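Local coordinates for protein oxidoreductase, 2OG-Fe(II) oxygenase family (Burkholderia pseudomallei, PDB 6N1F) that probably acts as an iron-dependent oxidoreductase of the 2-oxoglutarate/Fe(II) oxygenase type, holding a ferric ion within its double-stranded beta-helix core, at residues G179-H184 against H209-V214; T24-F29 against P190-P195; I143-K148 against E218-V223; H155-S160 against T203-R208; F166-Q171 against G198-T203. All coordinates share one frame; numbering follows the deposited sequence.

Overall arrangement
The five contacts sample the two facing sheets of the barrel and the iron site between them. Contacts 3 and 5 lie in the larger sheet, where Ile170 N probably donates to Leu222 O at 2.8 Å; contacts 1 and 2 lie in the smaller one, where Asn191 N probably donates to Val183 O, also at 2.8 Å. Phe181 CZ reaches across to Thr203 CG2 (3.8 Å), joining contact 1 to contact 5. Contact 4 continues from contact 5 through the shared Thr203 and supplies His155 and Asp157 to the iron, while contact 1 supplies His209; the centres of these two metal-binding contacts are about 13 Å apart. Contact 2 is peripheral, with Phe193 about 12 Å from the iron by nearest side-chain atom.

Contact 1 (G179-H184 against H209-V214); sequences GEFVVH and HEVRTV. With FE (Fe (III) ion), chain E.
Strands 181-184 and 209-211 run antiparallel at 160°, their axes 4.6 Å apart at closest. Val182 and Glu210 form the hydrogen-bonded pair, with Val182 N to Glu210 O at 2.7 Å and Glu210 N to Val182 O at 2.8 Å; beyond the strands, Arg212 N to Glu180 O and Gly179 N to Thr213 O continue the pairing. Phe181, Val183, His209 and Val211 share the inner face. There Phe181 CZ sits over one face of the His209 imidazole, 3.8 Å above its plane and toward the rim, the two rings inclined at 38°. With CG set between backbone N and carbonyl carbon, His209 stands up from the sheet and puts NE2 2.2 Å from the iron. Glu210 and Val182 point to the other face, where the end of the His184 side chain arrives and its NE2 donates to Glu210 OE2 at 2.9 Å, from 40° above the carboxylate plane. Val182 CG2 lies against the flat side of the Arg212 guanidinium, 3.5 Å from NE; Arg212 NH2 goes on to a salt bridge with Glu26. Such a strand pair, carrying the distal histidine, is characteristic of the double-stranded beta-helix minor sheet; His209 completes its two-histidine, one-carboxylate iron site.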
# COMPACT_ATOMS: atom_id res chain seq x y z
N GLY A 179 -0.97 -7.67 -13.26
CA GLY A 179 -1.10 -7.10 -11.93
C GLY A 179 -0.39 -5.78 -11.73
O GLY A 179 0.04 -5.47 -10.60
N GLU A 180 -0.26 -4.97 -12.78
CA GLU A 180 0.39 -3.68 -12.62
C GLU A 180 -0.46 -2.72 -11.79
O GLU A 180 -1.69 -2.68 -11.89
CB GLU A 180 0.71 -3.06 -13.97
CG GLU A 180 1.69 -3.86 -14.82
CD GLU A 180 0.98 -4.88 -15.68
OE1 GLU A 180 -0.24 -5.05 -15.48
OE2 GLU A 180 1.64 -5.50 -16.55
N PHE A 181 0.21 -1.96 -10.94
CA PHE A 181 -0.41 -0.87 -10.23
C PHE A 181 -0.35 0.36 -11.13
O PHE A 181 0.75 0.82 -11.48
CB PHE A 181 0.31 -0.65 -8.90
CG PHE A 181 -0.23 0.45 -8.10
CD1 PHE A 181 -1.39 0.27 -7.36
CD2 PHE A 181 0.38 1.69 -8.10
CE1 PHE A 181 -1.92 1.31 -6.64
CE2 PHE A 181 -0.14 2.72 -7.36
CZ PHE A 181 -1.30 2.53 -6.64
N VAL A 182 -1.51 0.88 -11.55
CA VAL A 182 -1.58 1.98 -12.50
C VAL A 182 -2.26 3.17 -11.86
O VAL A 182 -3.40 3.06 -11.38
CB VAL A 182 -2.31 1.57 -13.78
CG1 VAL A 182 -2.26 2.70 -14.77
CG2 VAL A 182 -1.69 0.30 -14.36
N VAL A 183 -1.59 4.33 -11.90
CA VAL A 183 -2.11 5.60 -11.43
C VAL A 183 -2.49 6.45 -12.63
O VAL A 183 -1.75 6.53 -13.61
CB VAL A 183 -1.06 6.35 -10.57
CG1 VAL A 183 -1.65 7.63 -10.01
CG2 VAL A 183 -0.54 5.45 -9.47
N HIS A 184 -3.64 7.14 -12.52
CA HIS A 184 -4.21 7.96 -13.58
C HIS A 184 -4.35 9.41 -13.12
O HIS A 184 -5.47 9.90 -12.89
CB HIS A 184 -5.56 7.41 -14.02
CG HIS A 184 -5.48 6.05 -14.64
ND1 HIS A 184 -5.59 5.86 -16.00
CD2 HIS A 184 -5.30 4.83 -14.10
CE1 HIS A 184 -5.48 4.57 -16.26
NE2 HIS A 184 -5.30 3.92 -15.13
N HIS A 209 -6.48 5.29 -9.16
CA HIS A 209 -5.52 4.23 -9.45
C HIS A 209 -6.23 2.88 -9.50
O HIS A 209 -7.39 2.75 -9.11
CB HIS A 209 -4.38 4.18 -8.43
CG HIS A 209 -4.85 3.95 -7.03
ND1 HIS A 209 -4.80 4.93 -6.07
CD2 HIS A 209 -5.36 2.85 -6.44
CE1 HIS A 209 -5.27 4.44 -4.93
NE2 HIS A 209 -5.61 3.18 -5.13
N GLU A 210 -5.50 1.87 -9.97
CA GLU A 210 -6.09 0.57 -10.26
C GLU A 210 -4.98 -0.46 -10.32
O GLU A 210 -3.81 -0.14 -10.56
CB GLU A 210 -6.83 0.58 -11.60
CG GLU A 210 -5.87 0.60 -12.76
CD GLU A 210 -6.53 0.47 -14.13
OE1 GLU A 210 -7.57 -0.22 -14.24
OE2 GLU A 210 -6.01 1.06 -15.10
N VAL A 211 -5.37 -1.72 -10.16
CA VAL A 211 -4.48 -2.84 -10.40
C VAL A 211 -5.02 -3.59 -11.61
O VAL A 211 -6.20 -3.96 -11.64
CB VAL A 211 -4.38 -3.75 -9.16
CG1 VAL A 211 -3.40 -4.88 -9.42
CG2 VAL A 211 -3.96 -2.93 -7.92
N ARG A 212 -4.18 -3.78 -12.62
CA ARG A 212 -4.64 -4.45 -13.83
C ARG A 212 -4.64 -5.96 -13.64
O ARG A 212 -4.09 -6.50 -12.67
CB ARG A 212 -3.78 -4.05 -15.04
CG ARG A 212 -3.90 -2.57 -15.35
CD ARG A 212 -3.20 -2.18 -16.62
NE ARG A 212 -3.59 -0.83 -17.02
CZ ARG A 212 -2.95 -0.09 -17.92
NH1 ARG A 212 -1.84 -0.55 -18.50
NH2 ARG A 212 -3.39 1.12 -18.21
N THR A 213 -5.28 -6.63 -14.60
CA THR A 213 -5.60 -8.05 -14.48
C THR A 213 -4.38 -8.86 -14.09
O THR A 213 -3.30 -8.70 -14.66
CB THR A 213 -6.16 -8.55 -15.82
OG1 THR A 213 -7.17 -7.66 -16.26
CG2 THR A 213 -6.75 -9.94 -15.66
N VAL A 214 -4.57 -9.75 -13.11
CA VAL A 214 -3.54 -10.70 -12.72
C VAL A 214 -3.55 -11.82 -13.75
O VAL A 214 -4.58 -12.45 -13.99
CB VAL A 214 -3.78 -11.24 -11.31
CG1 VAL A 214 -2.74 -12.29 -10.99
CG2 VAL A 214 -3.70 -10.10 -10.29
FE FE E . -6.45 1.95 -3.56
O HOH W 1 -2.65 -6.91 -16.99
O HOH W 2 -5.67 -0.27 -4.44

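Contact 2 (T24-F29 against P190-P195); sequences TAELHF and PNVFAP
An edge strand, 27-29, is added in parallel to strand 191-193 at the rim of the smaller sheet of the double-stranded beta-helix. Three backbone bonds zip the two together: Leu27 N to Pro190 O (2.9 Å), Val192 N to Leu27 O (2.9 Å) and Phe29 N to Val192 O (3.1 Å), so the 27-29 backbone both gives and takes along its length. On one face His28 and Val192 lie side by side. Val192 CB stands over the middle of the imidazole in a CH-pi contact, 4.0 Å from the centroid of the His28 ring and only 4° off its normal. Nearby, Glu26 lays its extended chain across the proline ring, CG 3.7 Å from Pro190 CG, before its carboxylate reaches Arg212 in a salt bridge. The opposite face carries Leu27, Asn191 and the two phenylalanines. The Phe29 and Phe193 rings are almost parallel, at 5°, but slid so far that they barely overlap; the nearest approach of the two side chains is from the Phe29 methylene, CB to Phe193 CE1 at 3.4 Å. Asn191 OD1 meets the rim of the Phe29 ring at CE2 (3.7 Å), the amide standing nearly upright to the ring at 83°. Strand 191-193 bonds along its other side to strand 181-184, while Phe193 reaches Thr48 and Met50 of strand 48-51 and Ile201 of strand 200-204, in the larger sheet.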
# COMPACT_ATOMS: atom_id res chain seq x y z
N THR A 24 -3.06 5.73 -25.42
CA THR A 24 -2.15 5.49 -26.54
C THR A 24 -0.70 5.46 -26.06
O THR A 24 0.16 4.82 -26.68
CB THR A 24 -2.32 6.55 -27.65
OG1 THR A 24 -1.64 6.13 -28.85
CG2 THR A 24 -1.77 7.91 -27.20
N ALA A 25 -0.44 6.15 -24.94
CA ALA A 25 0.89 6.22 -24.35
C ALA A 25 0.79 6.07 -22.84
O ALA A 25 -0.09 6.64 -22.20
CB ALA A 25 1.58 7.53 -24.71
N GLU A 26 1.70 5.30 -22.27
CA GLU A 26 1.73 5.12 -20.83
C GLU A 26 3.17 5.17 -20.35
O GLU A 26 4.07 4.65 -21.01
CB GLU A 26 1.03 3.81 -20.42
CG GLU A 26 -0.49 3.89 -20.61
CD GLU A 26 -1.23 2.61 -20.28
OE1 GLU A 26 -0.58 1.55 -20.12
OE2 GLU A 26 -2.47 2.66 -20.18
N LEU A 27 3.38 5.83 -19.21
CA LEU A 27 4.71 6.04 -18.67
C LEU A 27 5.04 4.89 -17.72
O LEU A 27 4.40 4.74 -16.67
CB LEU A 27 4.78 7.40 -17.97
CG LEU A 27 6.16 7.89 -17.50
CD1 LEU A 27 7.15 7.98 -18.66
CD2 LEU A 27 6.03 9.25 -16.80
N HIS A 28 6.00 4.05 -18.09
CA HIS A 28 6.39 2.92 -17.25
C HIS A 28 7.58 3.32 -16.37
O HIS A 28 8.52 3.95 -16.84
CB HIS A 28 6.73 1.69 -18.09
CG HIS A 28 5.56 1.09 -18.80
ND1 HIS A 28 5.28 -0.26 -18.77
CD2 HIS A 28 4.60 1.65 -19.59
CE1 HIS A 28 4.20 -0.50 -19.50
NE2 HIS A 28 3.77 0.64 -20.00
N PHE A 29 7.51 2.96 -15.09
CA PHE A 29 8.52 3.31 -14.10
C PHE A 29 9.22 2.05 -13.62
O PHE A 29 8.57 1.02 -13.41
CB PHE A 29 7.89 4.01 -12.88
CG PHE A 29 7.49 5.44 -13.12
CD1 PHE A 29 8.33 6.48 -12.78
CD2 PHE A 29 6.24 5.75 -13.66
CE1 PHE A 29 7.95 7.80 -13.00
CE2 PHE A 29 5.86 7.06 -13.88
CZ PHE A 29 6.72 8.09 -13.55
N PRO A 190 -1.12 7.69 -17.97
CA PRO A 190 -1.07 6.77 -16.82
C PRO A 190 0.36 6.42 -16.46
O PRO A 190 1.23 6.30 -17.32
CB PRO A 190 -1.84 5.53 -17.33
CG PRO A 190 -2.62 6.00 -18.50
CD PRO A 190 -1.86 7.13 -19.11
N ASN A 191 0.61 6.26 -15.15
CA ASN A 191 1.89 5.81 -14.61
C ASN A 191 1.79 4.34 -14.21
O ASN A 191 1.04 4.00 -13.29
CB ASN A 191 2.29 6.67 -13.40
CG ASN A 191 2.32 8.15 -13.74
OD1 ASN A 191 2.62 8.52 -14.87
ND2 ASN A 191 1.98 8.99 -12.78
N VAL A 192 2.58 3.49 -14.86
CA VAL A 192 2.47 2.04 -14.73
C VAL A 192 3.63 1.53 -13.89
O VAL A 192 4.80 1.81 -14.20
CB VAL A 192 2.46 1.35 -16.10
CG1 VAL A 192 2.38 -0.17 -15.93
CG2 VAL A 192 1.32 1.86 -16.93
N PHE A 193 3.32 0.74 -12.85
CA PHE A 193 4.32 0.18 -11.96
C PHE A 193 4.12 -1.33 -11.90
O PHE A 193 3.05 -1.79 -11.49
CB PHE A 193 4.22 0.76 -10.54
CG PHE A 193 4.49 2.23 -10.49
CD1 PHE A 193 5.73 2.71 -10.09
CD2 PHE A 193 3.50 3.14 -10.82
CE1 PHE A 193 5.96 4.07 -10.05
CE2 PHE A 193 3.72 4.48 -10.79
CZ PHE A 193 4.96 4.96 -10.40
N ALA A 194 5.14 -2.08 -12.32
CA ALA A 194 5.17 -3.53 -12.20
C ALA A 194 5.98 -3.90 -10.97
O ALA A 194 7.19 -3.68 -10.95
CB ALA A 194 5.81 -4.14 -13.45
N PRO A 195 5.38 -4.43 -9.93
CA PRO A 195 6.12 -4.62 -8.69
C PRO A 195 6.65 -6.03 -8.58
O PRO A 195 6.04 -6.96 -9.09
CB PRO A 195 5.07 -4.32 -7.61
CG PRO A 195 3.81 -4.86 -8.23
CD PRO A 195 3.95 -4.72 -9.75

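Contact 3 (I143-K148 against E218-V223); sequences INRMLK and ERTSLV
Ile143 pairs with Leu222, and Arg145 with Thr220, in two central antiparallel strands of the larger sheet of the double-stranded beta-helix. The backbone bonds come in two reciprocal sets: Asn144 with Ser221, and Met146 with Arg219, the shortest being Met146 N to Arg219 O at 2.7 Å. Among charged groups, Arg145 NE makes a weak, bent hydrogen bond to Glu218 OE1 (3.3 Å) within a salt bridge, guanidinium and carboxylate planes turned 70° apart; Leu147 CD2 lies over one face of that guanidinium, toward its rim. On the inward face, Arg219 runs alongside the selenomethionine Met146, whose SE lies 3.9 Å from Arg219 NH1, and Arg219 NE hydrogen-bonds Gly179 O, in the loop that leads into strand 181-184 of the smaller sheet. Water 3 bridges the same face: it accepts from Arg219 NH1 at 3.2 Å, donates to Asn144 O at 3.3 Å and hydrogen-bonds Ser221 OG. The Arg145 and Glu218 face also has apolar contact at its Ile143 end. Ile143 CG2 touches Thr220 CG2 at 3.7 Å, while its other branch, bent at chi2 -80°, brings CD1 to 3.6 Å from Leu222 CG.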
# COMPACT_ATOMS: atom_id res chain seq x y z
N ILE A 143 -3.91 -7.44 4.03
CA ILE A 143 -3.23 -8.23 3.01
C ILE A 143 -4.26 -8.58 1.94
O ILE A 143 -5.31 -9.16 2.26
CB ILE A 143 -2.61 -9.51 3.60
CG1 ILE A 143 -1.76 -9.22 4.84
CG2 ILE A 143 -1.75 -10.19 2.57
CD1 ILE A 143 -0.41 -8.71 4.51
N ASN A 144 -3.97 -8.22 0.69
CA ASN A 144 -4.83 -8.55 -0.45
C ASN A 144 -4.19 -9.67 -1.24
O ASN A 144 -3.07 -9.51 -1.75
CB ASN A 144 -5.05 -7.35 -1.36
CG ASN A 144 -5.91 -6.30 -0.73
OD1 ASN A 144 -6.65 -6.58 0.21
ND2 ASN A 144 -5.83 -5.09 -1.25
N ARG A 145 -4.89 -10.79 -1.37
CA ARG A 145 -4.41 -11.93 -2.13
C ARG A 145 -5.24 -12.04 -3.41
O ARG A 145 -6.40 -12.46 -3.37
CB ARG A 145 -4.48 -13.19 -1.28
CG ARG A 145 -4.01 -14.44 -1.99
CD ARG A 145 -3.93 -15.59 -1.02
NE ARG A 145 -4.09 -16.87 -1.69
CZ ARG A 145 -5.23 -17.54 -1.76
NH1 ARG A 145 -6.33 -17.05 -1.20
NH2 ARG A 145 -5.28 -18.70 -2.40
N MSE A 146 -4.63 -11.67 -4.53
CA MSE A 146 -5.36 -11.55 -5.78
C MSE A 146 -5.05 -12.73 -6.68
O MSE A 146 -3.88 -12.99 -7.00
CB MSE A 146 -5.01 -10.23 -6.50
CG MSE A 146 -5.32 -8.97 -5.69
SE MSE A 146 -4.81 -7.37 -6.70
CE MSE A 146 -5.99 -7.54 -8.23
N LEU A 147 -6.09 -13.45 -7.08
CA LEU A 147 -5.93 -14.65 -7.87
C LEU A 147 -5.94 -14.31 -9.36
O LEU A 147 -6.23 -13.18 -9.75
CB LEU A 147 -7.03 -15.64 -7.52
CG LEU A 147 -7.16 -15.92 -6.03
CD1 LEU A 147 -8.31 -16.88 -5.79
CD2 LEU A 147 -5.87 -16.48 -5.50
N LYS A 148 -5.63 -15.31 -10.18
CA LYS A 148 -5.59 -15.11 -11.63
C LYS A 148 -6.92 -14.56 -12.13
O LYS A 148 -7.98 -15.05 -11.74
CB LYS A 148 -5.29 -16.43 -12.34
CG LYS A 148 -5.02 -16.29 -13.82
CD LYS A 148 -4.59 -17.63 -14.41
CE LYS A 148 -4.60 -17.60 -15.93
NZ LYS A 148 -5.83 -16.94 -16.45
N GLU A 218 -0.74 -15.80 -8.51
CA GLU A 218 -1.44 -14.96 -7.55
C GLU A 218 -0.53 -13.80 -7.16
O GLU A 218 0.69 -13.88 -7.29
CB GLU A 218 -1.86 -15.76 -6.31
CG GLU A 218 -0.71 -16.15 -5.41
CD GLU A 218 -1.17 -16.88 -4.15
OE1 GLU A 218 -2.09 -17.71 -4.24
OE2 GLU A 218 -0.60 -16.61 -3.07
N ARG A 219 -1.15 -12.73 -6.69
CA ARG A 219 -0.44 -11.50 -6.35
C ARG A 219 -0.87 -11.11 -4.94
O ARG A 219 -2.07 -10.94 -4.68
CB ARG A 219 -0.75 -10.40 -7.37
CG ARG A 219 -0.22 -8.98 -7.08
CD ARG A 219 -1.11 -8.00 -7.85
NE ARG A 219 -0.51 -6.72 -8.17
CZ ARG A 219 -0.65 -5.61 -7.45
NH1 ARG A 219 -1.38 -5.62 -6.33
NH2 ARG A 219 -0.10 -4.48 -7.86
N THR A 220 0.10 -11.01 -4.04
CA THR A 220 -0.14 -10.80 -2.61
C THR A 220 0.58 -9.53 -2.16
O THR A 220 1.78 -9.39 -2.39
CB THR A 220 0.36 -11.98 -1.79
OG1 THR A 220 -0.18 -13.19 -2.34
CG2 THR A 220 -0.05 -11.83 -0.33
N SER A 221 -0.15 -8.63 -1.53
CA SER A 221 0.43 -7.35 -1.16
C SER A 221 -0.11 -6.89 0.18
O SER A 221 -1.29 -7.09 0.49
CB SER A 221 0.13 -6.29 -2.24
OG SER A 221 -1.26 -6.10 -2.42
N LEU A 222 0.76 -6.28 0.99
CA LEU A 222 0.35 -5.61 2.22
C LEU A 222 0.08 -4.14 1.92
O LEU A 222 0.97 -3.42 1.46
CB LEU A 222 1.45 -5.75 3.29
CG LEU A 222 1.08 -5.48 4.74
CD1 LEU A 222 2.23 -5.92 5.62
CD2 LEU A 222 0.76 -4.05 5.00
N VAL A 223 -1.14 -3.69 2.22
CA VAL A 223 -1.59 -2.35 1.87
C VAL A 223 -1.94 -1.62 3.16
O VAL A 223 -2.65 -2.17 4.01
CB VAL A 223 -2.80 -2.40 0.91
CG1 VAL A 223 -3.33 -1.02 0.66
CG2 VAL A 223 -2.41 -3.06 -0.40
O HOH W 3 -2.24 -8.14 -4.62

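Contact 4 (H155-S160 against T203-R208); sequences HLDAAS and TSCAHR. With FE (Fe (III) ion), chain E.
His155, which meets Arg208 through its backbone, has Asp157 OD1 and water 2 at the edge of its ring, in plane, and packs edge-to-face with the ring of His209. These are ligands of one iron: His155 and Asp157 form the HxD motif of the facial triad, and His209 completes it. His155 NE2 binds the iron at 2.5 Å and Asp157 OD1 at 2.2 Å, with water 2 as a further ligand. His155 ND1, on the other side of the ring, is hydrogen-bonded to Gly153 O, which fixes the ring's rotation. The residues after the motif turn in a helical bend, Ala159 N bonding back to Leu156 O. Against this bend lies the type I turn Ser204-His207, and the fit between the two is mostly van der Waals. Leu156 is the chief wedge: CD2 reaches Cys205 O at 3.5 Å, also touching the backbone of Ala206 and His207, while its CG meets Arg208 CG at 3.9 Å, the two side chains crossing at about a right angle. The backbones draw together where Arg208 CA makes a CA-H...O contact with His155 O (3.3 Å). Ala158 CB rests 4.2 Å from Cys205 O. Behind the iron-binding carboxylate, Cys205, its SG anti to its carbonyl carbon (chi1 -59°), brings that sulfur to 4.1 Å from Asp157 CB.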
# COMPACT_ATOMS: atom_id res chain seq x y z
N HIS A 155 -10.52 3.66 -8.98
CA HIS A 155 -11.15 4.19 -7.78
C HIS A 155 -10.24 5.22 -7.11
O HIS A 155 -9.09 5.41 -7.51
CB HIS A 155 -11.48 3.08 -6.78
CG HIS A 155 -10.27 2.47 -6.15
ND1 HIS A 155 -9.49 1.54 -6.80
CD2 HIS A 155 -9.70 2.68 -4.94
CE1 HIS A 155 -8.49 1.20 -6.01
NE2 HIS A 155 -8.60 1.87 -4.87
N LEU A 156 -10.78 5.85 -6.07
CA LEU A 156 -10.07 6.81 -5.23
C LEU A 156 -10.09 6.31 -3.79
O LEU A 156 -11.16 6.08 -3.23
CB LEU A 156 -10.72 8.19 -5.29
CG LEU A 156 -10.19 9.22 -6.29
CD1 LEU A 156 -11.21 10.34 -6.46
CD2 LEU A 156 -8.86 9.77 -5.81
N ASP A 157 -8.90 6.16 -3.20
CA ASP A 157 -8.82 5.75 -1.80
C ASP A 157 -9.51 6.76 -0.90
O ASP A 157 -10.12 6.38 0.10
CB ASP A 157 -7.37 5.56 -1.39
CG ASP A 157 -6.75 4.30 -1.97
OD1 ASP A 157 -7.52 3.36 -2.28
OD2 ASP A 157 -5.51 4.25 -2.10
N ALA A 158 -9.43 8.04 -1.25
CA ALA A 158 -10.11 9.07 -0.47
C ALA A 158 -11.60 8.82 -0.33
O ALA A 158 -12.23 9.36 0.59
CB ALA A 158 -9.86 10.43 -1.12
N ALA A 159 -12.20 8.00 -1.20
CA ALA A 159 -13.62 7.71 -1.08
C ALA A 159 -13.93 6.90 0.18
O ALA A 159 -15.02 7.04 0.75
CB ALA A 159 -14.12 6.96 -2.32
N SER A 160 -13.01 6.04 0.61
CA SER A 160 -13.21 5.32 1.86
C SER A 160 -13.03 6.24 3.06
O SER A 160 -13.72 6.09 4.08
CB SER A 160 -12.24 4.14 1.96
OG SER A 160 -12.49 3.20 0.93
N THR A 203 2.22 6.07 -2.65
CA THR A 203 1.48 6.87 -3.60
C THR A 203 0.55 7.82 -2.86
O THR A 203 0.08 7.52 -1.76
CB THR A 203 0.72 5.98 -4.62
OG1 THR A 203 -0.02 6.81 -5.52
CG2 THR A 203 -0.24 5.04 -3.93
N SER A 204 0.35 9.00 -3.46
CA SER A 204 -0.60 9.97 -2.93
C SER A 204 -2.02 9.57 -3.28
O SER A 204 -2.31 9.21 -4.42
CB SER A 204 -0.31 11.36 -3.49
OG SER A 204 -1.33 12.28 -3.09
N CYS A 205 -2.91 9.66 -2.30
CA CYS A 205 -4.31 9.26 -2.48
C CYS A 205 -5.12 10.27 -3.29
O CYS A 205 -6.34 10.12 -3.41
CB CYS A 205 -4.96 9.02 -1.11
SG CYS A 205 -4.13 7.74 -0.12
N ALA A 206 -4.46 11.29 -3.84
CA ALA A 206 -5.12 12.30 -4.66
C ALA A 206 -5.43 11.81 -6.07
O ALA A 206 -6.20 12.46 -6.77
CB ALA A 206 -4.26 13.56 -4.75
N HIS A 207 -4.82 10.71 -6.51
CA HIS A 207 -4.96 10.24 -7.88
C HIS A 207 -5.74 8.95 -7.92
O HIS A 207 -5.52 8.06 -7.09
CB HIS A 207 -3.60 10.02 -8.54
CG HIS A 207 -2.76 11.25 -8.61
ND1 HIS A 207 -3.15 12.37 -9.31
CD2 HIS A 207 -1.55 11.54 -8.07
CE1 HIS A 207 -2.21 13.30 -9.20
NE2 HIS A 207 -1.23 12.82 -8.45
N ARG A 208 -6.64 8.85 -8.89
CA ARG A 208 -7.29 7.59 -9.20
C ARG A 208 -6.23 6.55 -9.54
O ARG A 208 -5.19 6.87 -10.13
CB ARG A 208 -8.26 7.79 -10.36
CG ARG A 208 -9.41 8.74 -10.06
CD ARG A 208 -10.27 9.05 -11.29
NE ARG A 208 -11.11 7.93 -11.73
CZ ARG A 208 -12.24 7.54 -11.14
NH1 ARG A 208 -12.67 8.17 -10.05
NH2 ARG A 208 -12.94 6.52 -11.62
FE FE E . -6.45 1.95 -3.56
O HOH W 2 -5.67 -0.27 -4.44

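Contact 5 (F166-Q171 against G198-T203); sequences FSVVIQ and GTVIVT
Val168 and Val200 both hold CG1 opposite the backbone N (chi1 -179° and 176°), which brings these two methyls together at 3.7 Å. On the same face Ile170 runs beside Val200, Ile170 CG1 to Val200 CG2 at 4.1 Å. Across the sheet, on the side toward the iron, Thr203 tucks CG2 between its backbone N and carbonyl carbon, so the methyl lies 3.9 Å from Ser167 CB while OG1 turns away to bond Thr48 OG1. Between the side chains the backbones are antiparallel, with two reciprocal pairs, Ser167 with Thr203 and Val169 with Ile201 (Ile201 N to Val169 O, 2.8 Å); at the end Gln171 splits its bonds, its N giving to Thr199 O and its O accepting from Gly198 N at 2.8 Å. Water 4 bridges the two strands, donating to Val169 O and to Thr199 OG1, 3.2 Å from each; that hydroxyl also bonds Ala196 O. Ser167 stands about 5 Å from the iron by nearest side-chain atom, so this end of the strand pair borders the metal site. Strand 218-227 bonds to the far side of 166-171 and strand 48-51 to the far side of 200-204. Over the outer face lies helix 120-130, whose Phe126 packs on both Val168 and Val202, and Phe130 on Val202, while Phe130 also stacks with Phe166.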
# COMPACT_ATOMS: atom_id res chain seq x y z
N PHE A 166 -1.62 9.19 2.11
CA PHE A 166 -0.69 8.34 1.40
C PHE A 166 -1.10 6.91 1.61
O PHE A 166 -1.73 6.55 2.61
CB PHE A 166 0.76 8.54 1.85
CG PHE A 166 1.30 9.91 1.59
CD1 PHE A 166 1.71 10.28 0.32
CD2 PHE A 166 1.39 10.83 2.62
CE1 PHE A 166 2.20 11.56 0.09
CE2 PHE A 166 1.88 12.10 2.40
CZ PHE A 166 2.29 12.46 1.13
N SER A 167 -0.72 6.09 0.65
CA SER A 167 -0.91 4.66 0.68
C SER A 167 0.46 4.02 0.52
O SER A 167 1.31 4.53 -0.21
CB SER A 167 -1.86 4.24 -0.46
OG SER A 167 -1.94 2.84 -0.55
N VAL A 168 0.68 2.90 1.22
CA VAL A 168 1.91 2.14 1.13
C VAL A 168 1.54 0.70 0.80
O VAL A 168 0.61 0.15 1.39
CB VAL A 168 2.74 2.19 2.44
CG1 VAL A 168 4.00 1.41 2.27
CG2 VAL A 168 3.07 3.63 2.78
N VAL A 169 2.28 0.10 -0.13
CA VAL A 169 1.99 -1.24 -0.61
C VAL A 169 3.29 -2.02 -0.68
O VAL A 169 4.20 -1.64 -1.42
CB VAL A 169 1.32 -1.24 -1.99
CG1 VAL A 169 0.93 -2.65 -2.35
CG2 VAL A 169 0.13 -0.34 -1.95
N ILE A 170 3.35 -3.12 0.06
CA ILE A 170 4.51 -4.00 0.09
C ILE A 170 4.17 -5.23 -0.71
O ILE A 170 3.15 -5.88 -0.44
CB ILE A 170 4.87 -4.39 1.53
CG1 ILE A 170 4.98 -3.14 2.39
CG2 ILE A 170 6.17 -5.21 1.56
CD1 ILE A 170 5.32 -3.48 3.82
N GLN A 171 5.01 -5.58 -1.68
CA GLN A 171 4.71 -6.71 -2.55
C GLN A 171 5.29 -7.97 -1.93
O GLN A 171 6.51 -8.10 -1.78
CB GLN A 171 5.26 -6.52 -3.97
CG GLN A 171 4.85 -7.64 -4.95
CD GLN A 171 3.34 -7.77 -5.11
OE1 GLN A 171 2.81 -8.87 -5.29
NE2 GLN A 171 2.64 -6.64 -5.05
N GLY A 198 9.21 -7.81 -2.50
CA GLY A 198 10.04 -6.94 -1.72
C GLY A 198 10.01 -5.48 -2.11
O GLY A 198 10.51 -4.65 -1.34
N THR A 199 9.46 -5.13 -3.27
CA THR A 199 9.30 -3.72 -3.58
C THR A 199 8.15 -3.13 -2.79
O THR A 199 7.26 -3.83 -2.30
CB THR A 199 9.06 -3.46 -5.08
OG1 THR A 199 7.79 -4.00 -5.47
CG2 THR A 199 10.17 -4.06 -5.94
N VAL A 200 8.16 -1.80 -2.69
CA VAL A 200 7.21 -1.03 -1.90
C VAL A 200 6.80 0.18 -2.74
O VAL A 200 7.66 0.93 -3.22
CB VAL A 200 7.83 -0.57 -0.56
CG1 VAL A 200 6.87 0.31 0.20
CG2 VAL A 200 8.24 -1.78 0.28
N ILE A 201 5.50 0.36 -2.93
CA ILE A 201 4.97 1.50 -3.66
C ILE A 201 4.42 2.47 -2.63
O ILE A 201 3.76 2.06 -1.66
CB ILE A 201 3.91 1.05 -4.69
CG1 ILE A 201 4.57 0.17 -5.76
CG2 ILE A 201 3.21 2.27 -5.37
CD1 ILE A 201 3.61 -0.57 -6.73
N VAL A 202 4.75 3.75 -2.78
CA VAL A 202 4.18 4.82 -1.98
C VAL A 202 3.47 5.75 -2.94
O VAL A 202 4.04 6.13 -3.97
CB VAL A 202 5.26 5.58 -1.18
CG1 VAL A 202 4.60 6.63 -0.29
CG2 VAL A 202 6.10 4.62 -0.34
N THR A 203 2.22 6.07 -2.65
CA THR A 203 1.48 6.87 -3.60
C THR A 203 0.55 7.82 -2.86
O THR A 203 0.08 7.52 -1.76
CB THR A 203 0.72 5.98 -4.62
OG1 THR A 203 -0.02 6.81 -5.52
CG2 THR A 203 -0.24 5.04 -3.93
O HOH W 4 5.04 -2.97 -4.25